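Local coordinates for protein HTH-type transcriptional regulator GadX (Escherichia coli, PDB 3MKL) that activates about fifteen acid-resistance genes, among them gadA, gadB and gadC, and can repress gadW, binding DNA through an AraC/XylS-type domain, at residues 14-19 / 56-61; 81-86 / 90-95. One frame throughout, in Å; residues are numbered along the deposited sequence.

Contact 1 of 2, residues 14-19 / 56-61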
# COMPACT_ATOMS: atom_id res chain seq x y z
N THR A 14 -4.10 -4.43 8.40
CA THR A 14 -4.94 -5.64 8.25
C THR A 14 -6.19 -5.38 7.39
O THR A 14 -6.59 -6.23 6.59
CB THR A 14 -5.34 -6.27 9.61
OG1 THR A 14 -4.16 -6.50 10.40
CG2 THR A 14 -6.08 -7.63 9.38
N VAL A 15 -6.81 -4.22 7.57
CA VAL A 15 -7.94 -3.84 6.75
C VAL A 15 -7.48 -3.73 5.29
O VAL A 15 -8.06 -4.35 4.40
CB VAL A 15 -8.51 -2.49 7.22
CG1 VAL A 15 -9.59 -1.99 6.26
CG2 VAL A 15 -9.00 -2.61 8.65
N ILE A 16 -6.43 -2.94 5.06
CA ILE A 16 -5.90 -2.68 3.72
C ILE A 16 -5.47 -3.97 2.99
O ILE A 16 -5.80 -4.15 1.83
CB ILE A 16 -4.70 -1.70 3.77
CG1 ILE A 16 -5.13 -0.36 4.37
CG2 ILE A 16 -4.11 -1.55 2.36
CD1 ILE A 16 -3.99 0.66 4.53
N ASN A 17 -4.75 -4.85 3.68
CA ASN A 17 -4.27 -6.10 3.06
C ASN A 17 -5.34 -7.12 2.70
O ASN A 17 -5.07 -8.08 1.97
CB ASN A 17 -3.17 -6.75 3.90
CG ASN A 17 -1.85 -6.04 3.75
OD1 ASN A 17 -1.53 -5.53 2.67
ND2 ASN A 17 -1.07 -5.97 4.85
N ASN A 18 -6.56 -6.91 3.21
CA ASN A 18 -7.69 -7.74 2.83
C ASN A 18 -8.14 -7.48 1.40
O ASN A 18 -8.74 -8.35 0.77
CB ASN A 18 -8.86 -7.51 3.80
CG ASN A 18 -8.74 -8.36 5.08
OD1 ASN A 18 -7.72 -9.02 5.33
ND2 ASN A 18 -9.79 -8.32 5.91
N ASN A 19 -7.84 -6.28 0.90
CA ASN A 19 -8.18 -5.85 -0.46
C ASN A 19 -7.29 -4.67 -0.81
O ASN A 19 -7.64 -3.49 -0.59
CB ASN A 19 -9.65 -5.46 -0.54
CG ASN A 19 -10.13 -5.24 -1.98
OD1 ASN A 19 -9.35 -5.26 -2.93
ND2 ASN A 19 -11.44 -5.02 -2.13
N THR A 56 0.50 3.04 1.07
CA THR A 56 1.67 2.93 0.20
C THR A 56 2.55 1.76 0.62
O THR A 56 2.93 0.95 -0.21
CB THR A 56 2.47 4.27 0.16
OG1 THR A 56 1.71 5.24 -0.57
CG2 THR A 56 3.83 4.10 -0.47
N GLU A 57 2.84 1.67 1.90
CA GLU A 57 3.71 0.64 2.42
C GLU A 57 3.17 -0.77 2.16
O GLU A 57 3.90 -1.65 1.72
CB GLU A 57 3.98 0.90 3.89
CG GLU A 57 5.00 2.03 4.09
CD GLU A 57 4.78 2.89 5.33
OE1 GLU A 57 4.19 2.41 6.33
OE2 GLU A 57 5.25 4.04 5.32
N CYS A 58 1.87 -0.94 2.40
CA CYS A 58 1.16 -2.17 2.07
C CYS A 58 1.28 -2.47 0.58
O CYS A 58 1.49 -3.60 0.17
CB CYS A 58 -0.31 -2.02 2.45
SG CYS A 58 -0.64 -2.06 4.22
N ARG A 59 1.15 -1.45 -0.25
CA ARG A 59 1.19 -1.67 -1.67
C ARG A 59 2.61 -2.03 -2.14
O ARG A 59 2.77 -2.88 -3.03
CB ARG A 59 0.61 -0.48 -2.44
CG ARG A 59 -0.88 -0.40 -2.29
CD ARG A 59 -1.48 0.86 -2.88
NE ARG A 59 -2.91 0.63 -3.00
CZ ARG A 59 -3.82 1.57 -3.22
NH1 ARG A 59 -5.08 1.22 -3.32
NH2 ARG A 59 -3.46 2.84 -3.35
N MSE A 60 3.64 -1.40 -1.57
CA MSE A 60 5.01 -1.78 -1.92
C MSE A 60 5.33 -3.20 -1.48
O MSE A 60 6.07 -3.91 -2.16
CB MSE A 60 6.05 -0.81 -1.37
CG MSE A 60 5.95 0.59 -1.91
SE MSE A 60 6.07 0.71 -3.84
CE MSE A 60 4.22 0.75 -4.39
N GLN A 61 4.75 -3.61 -0.36
CA GLN A 61 5.00 -4.94 0.15
C GLN A 61 4.39 -5.99 -0.77
O GLN A 61 4.99 -7.06 -0.99
CB GLN A 61 4.50 -5.06 1.59
CG GLN A 61 5.43 -4.34 2.60
CD GLN A 61 4.95 -4.42 4.05
OE1 GLN A 61 3.76 -4.42 4.33
NE2 GLN A 61 5.89 -4.49 4.98
O HOH W 1 0.71 -5.85 1.49

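Contact 2 of 2, residues 81-86 / 90-95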
# COMPACT_ATOMS: atom_id res chain seq x y z
N CYS A 81 -1.90 -3.71 -7.51
CA CYS A 81 -1.62 -2.99 -6.26
C CYS A 81 -2.48 -1.72 -6.09
O CYS A 81 -2.36 -1.03 -5.08
CB CYS A 81 -0.15 -2.60 -6.19
SG CYS A 81 0.99 -3.98 -6.23
N GLY A 82 -3.30 -1.42 -7.09
CA GLY A 82 -4.28 -0.35 -7.00
C GLY A 82 -3.88 0.95 -7.64
O GLY A 82 -4.55 1.96 -7.44
N TYR A 83 -2.79 0.93 -8.41
CA TYR A 83 -2.31 2.10 -9.13
C TYR A 83 -2.91 2.17 -10.52
O TYR A 83 -3.05 1.15 -11.22
CB TYR A 83 -0.79 2.14 -9.18
CG TYR A 83 -0.17 2.30 -7.81
CD1 TYR A 83 -0.11 3.55 -7.19
CD2 TYR A 83 0.33 1.19 -7.12
CE1 TYR A 83 0.45 3.69 -5.90
CE2 TYR A 83 0.87 1.32 -5.84
CZ TYR A 83 0.92 2.57 -5.24
OH TYR A 83 1.46 2.68 -3.99
N HIS A 84 -3.31 3.37 -10.92
CA HIS A 84 -3.90 3.57 -12.22
C HIS A 84 -2.81 4.05 -13.14
O HIS A 84 -2.97 4.04 -14.36
CB HIS A 84 -5.05 4.57 -12.15
CG HIS A 84 -6.23 4.08 -11.37
ND1 HIS A 84 -6.39 4.32 -10.02
CD2 HIS A 84 -7.30 3.35 -11.76
CE1 HIS A 84 -7.52 3.76 -9.61
NE2 HIS A 84 -8.09 3.16 -10.64
N SER A 85 -1.69 4.46 -12.55
CA SER A 85 -0.62 5.10 -13.30
C SER A 85 0.71 4.36 -13.07
O SER A 85 1.22 4.32 -11.93
CB SER A 85 -0.58 6.59 -12.91
OG SER A 85 0.62 7.21 -13.28
N VAL A 86 1.25 3.75 -14.14
CA VAL A 86 2.55 3.05 -14.06
C VAL A 86 3.75 3.96 -13.77
O VAL A 86 4.65 3.56 -13.02
CB VAL A 86 2.86 2.20 -15.31
CG1 VAL A 86 4.07 1.27 -15.04
CG2 VAL A 86 1.66 1.37 -15.70
N ILE A 90 5.97 3.36 -10.64
CA ILE A 90 7.44 3.32 -10.73
C ILE A 90 8.12 4.31 -9.78
O ILE A 90 9.07 3.95 -9.07
CB ILE A 90 7.96 3.54 -12.22
CG1 ILE A 90 7.54 2.35 -13.12
CG2 ILE A 90 9.47 3.77 -12.23
CD1 ILE A 90 7.69 2.64 -14.62
N TYR A 91 7.62 5.55 -9.73
CA TYR A 91 8.18 6.59 -8.85
C TYR A 91 8.16 6.18 -7.36
O TYR A 91 9.12 6.39 -6.62
CB TYR A 91 7.41 7.90 -9.05
CG TYR A 91 7.42 8.78 -7.82
CD1 TYR A 91 8.51 9.63 -7.54
CD2 TYR A 91 6.33 8.79 -6.93
CE1 TYR A 91 8.53 10.44 -6.40
CE2 TYR A 91 6.35 9.63 -5.78
CZ TYR A 91 7.45 10.42 -5.54
OH TYR A 91 7.49 11.21 -4.44
N VAL A 92 7.05 5.61 -6.92
CA VAL A 92 6.89 5.30 -5.51
C VAL A 92 7.69 4.04 -5.15
O VAL A 92 8.22 3.93 -4.02
CB VAL A 92 5.40 5.12 -5.16
CG1 VAL A 92 5.24 4.67 -3.75
CG2 VAL A 92 4.70 6.47 -5.32
N PHE A 93 7.79 3.11 -6.10
CA PHE A 93 8.63 1.90 -5.91
C PHE A 93 10.11 2.25 -5.84
O PHE A 93 10.81 1.83 -4.93
CB PHE A 93 8.36 0.89 -7.02
CG PHE A 93 9.06 -0.44 -6.85
CD1 PHE A 93 8.35 -1.56 -6.42
CD2 PHE A 93 10.40 -0.59 -7.19
CE1 PHE A 93 8.97 -2.80 -6.31
CE2 PHE A 93 11.04 -1.83 -7.09
CZ PHE A 93 10.32 -2.95 -6.64
N ARG A 94 10.57 3.06 -6.79
CA ARG A 94 11.95 3.53 -6.75
C ARG A 94 12.30 4.28 -5.45
O ARG A 94 13.40 4.09 -4.93
CB ARG A 94 12.32 4.35 -7.99
CG ARG A 94 13.77 4.79 -7.98
CD ARG A 94 14.30 5.22 -9.34
NE ARG A 94 13.74 6.50 -9.74
CZ ARG A 94 12.85 6.66 -10.72
NH1 ARG A 94 12.44 5.63 -11.45
NH2 ARG A 94 12.39 7.87 -10.98
N ASN A 95 11.39 5.10 -4.93
CA ASN A 95 11.59 5.78 -3.65
C ASN A 95 11.71 4.78 -2.52
O ASN A 95 12.57 4.91 -1.66
CB ASN A 95 10.45 6.75 -3.33
CG ASN A 95 10.68 8.13 -3.88
OD1 ASN A 95 11.70 8.40 -4.53
ND2 ASN A 95 9.74 9.04 -3.61

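Contact 1 of 2, residues 14-19 / 56-61
Cys58 packs against Ile16 and Asn17, neighbours in sequence, joining helix 8-17 to the long helix 51-67 that links the two helix-turn-helix units of this AraC/XylS-type DNA-binding domain. Between residues 14-19 and 56-61 the nearest CA atoms are those of Asn17 and Cys58, 6.8 Å apart. The gamma-methyl CG2 of Ile16 packs 3.8 Å from Cys58 CB and 4.0 Å from Cys58 SG. This branch stands anti to the isoleucine's backbone N, while CG1 is anti to the carbonyl carbon (chi1 -60°), and the same side chain also touches Leu55 one turn earlier on the long helix. The amide of Asn17 meets the same two atoms of the cysteine: its OD1 is 3.7 Å from Cys58 CB, and ND2 approaches the sulfur. These are van der Waals contacts, and the polar link between the helices is indirect. A single water donates one proton to each helix, so that a side-chain carbonyl and a main-chain carbonyl are bridged and the rotation of the amide is probably steadied. Asn17 also touches Arg62, one turn later on helix 51-67. The water lies 2.6 Å from Asn17 OD1 and 2.7 Å from Cys58 O.

Contact 2 of 2, residues 81-86 / 90-95
With chi1 of Ile90 at -67° and chi2 at 166°, CG1 stands beside the residue's own backbone N and the chain runs out extended, back along the helix toward Val86. In Val86 the CG1 methyl is the branch anti to the backbone N, and it meets the tip of the isoleucine, Val86 CG1 to Ile90 CD1 being 3.9 Å. The same turn carries the main-chain bond from Ile90 N to Val86 O, 2.7 Å long and nearly straight at 171°. Ile90 CG1 lies 3.1 Å from Val86 O, a tight approach that places apolar carbon beside the carbonyl. The bond belongs to the first turn of helix 86-97, the second helix of the predicted helix-turn-helix motif 74-97. Gly82, with positive phi, ends the preceding helix in a Schellman motif, and Ser85 is the N-cap of the next, its OG accepting from the backbone N of Tyr88. Between them the Tyr83 side chain leaves the backbone toward residues 90-95. Its contact there is slight, Tyr83 OH standing 4.3 Å from Val92 CG1, while the ring also takes a cation-pi contact from Arg59 and meets the ring of Tyr88. Val86 also packs on Ile74 and Lys75 of helix 74-80, and Ile90 reaches Pro101 of helix 101-107.

Overall arrangement
Contact 1 lies near the centre of the chain and joins two helices far apart in sequence, whereas contact 2, about 14 Å away between centres, is local and only partly buried; it sits at the start of the second helix of the predicted motif, with one slight contact from the preceding turn. Their chemistry differs accordingly: water-bridged packing round a cysteine in the first, a direct helical backbone bond with aliphatic packing in the second. Helix 51-67 connects them. Its residues 56-61 face helix 8-17 through one side and the second unit through another, where Thr56 CG2 lies 3.6 Å from Val92 CG1 and Arg59 NE 2.7 Å from Cys81 O. Met60 packs against both Tyr83 and Phe93.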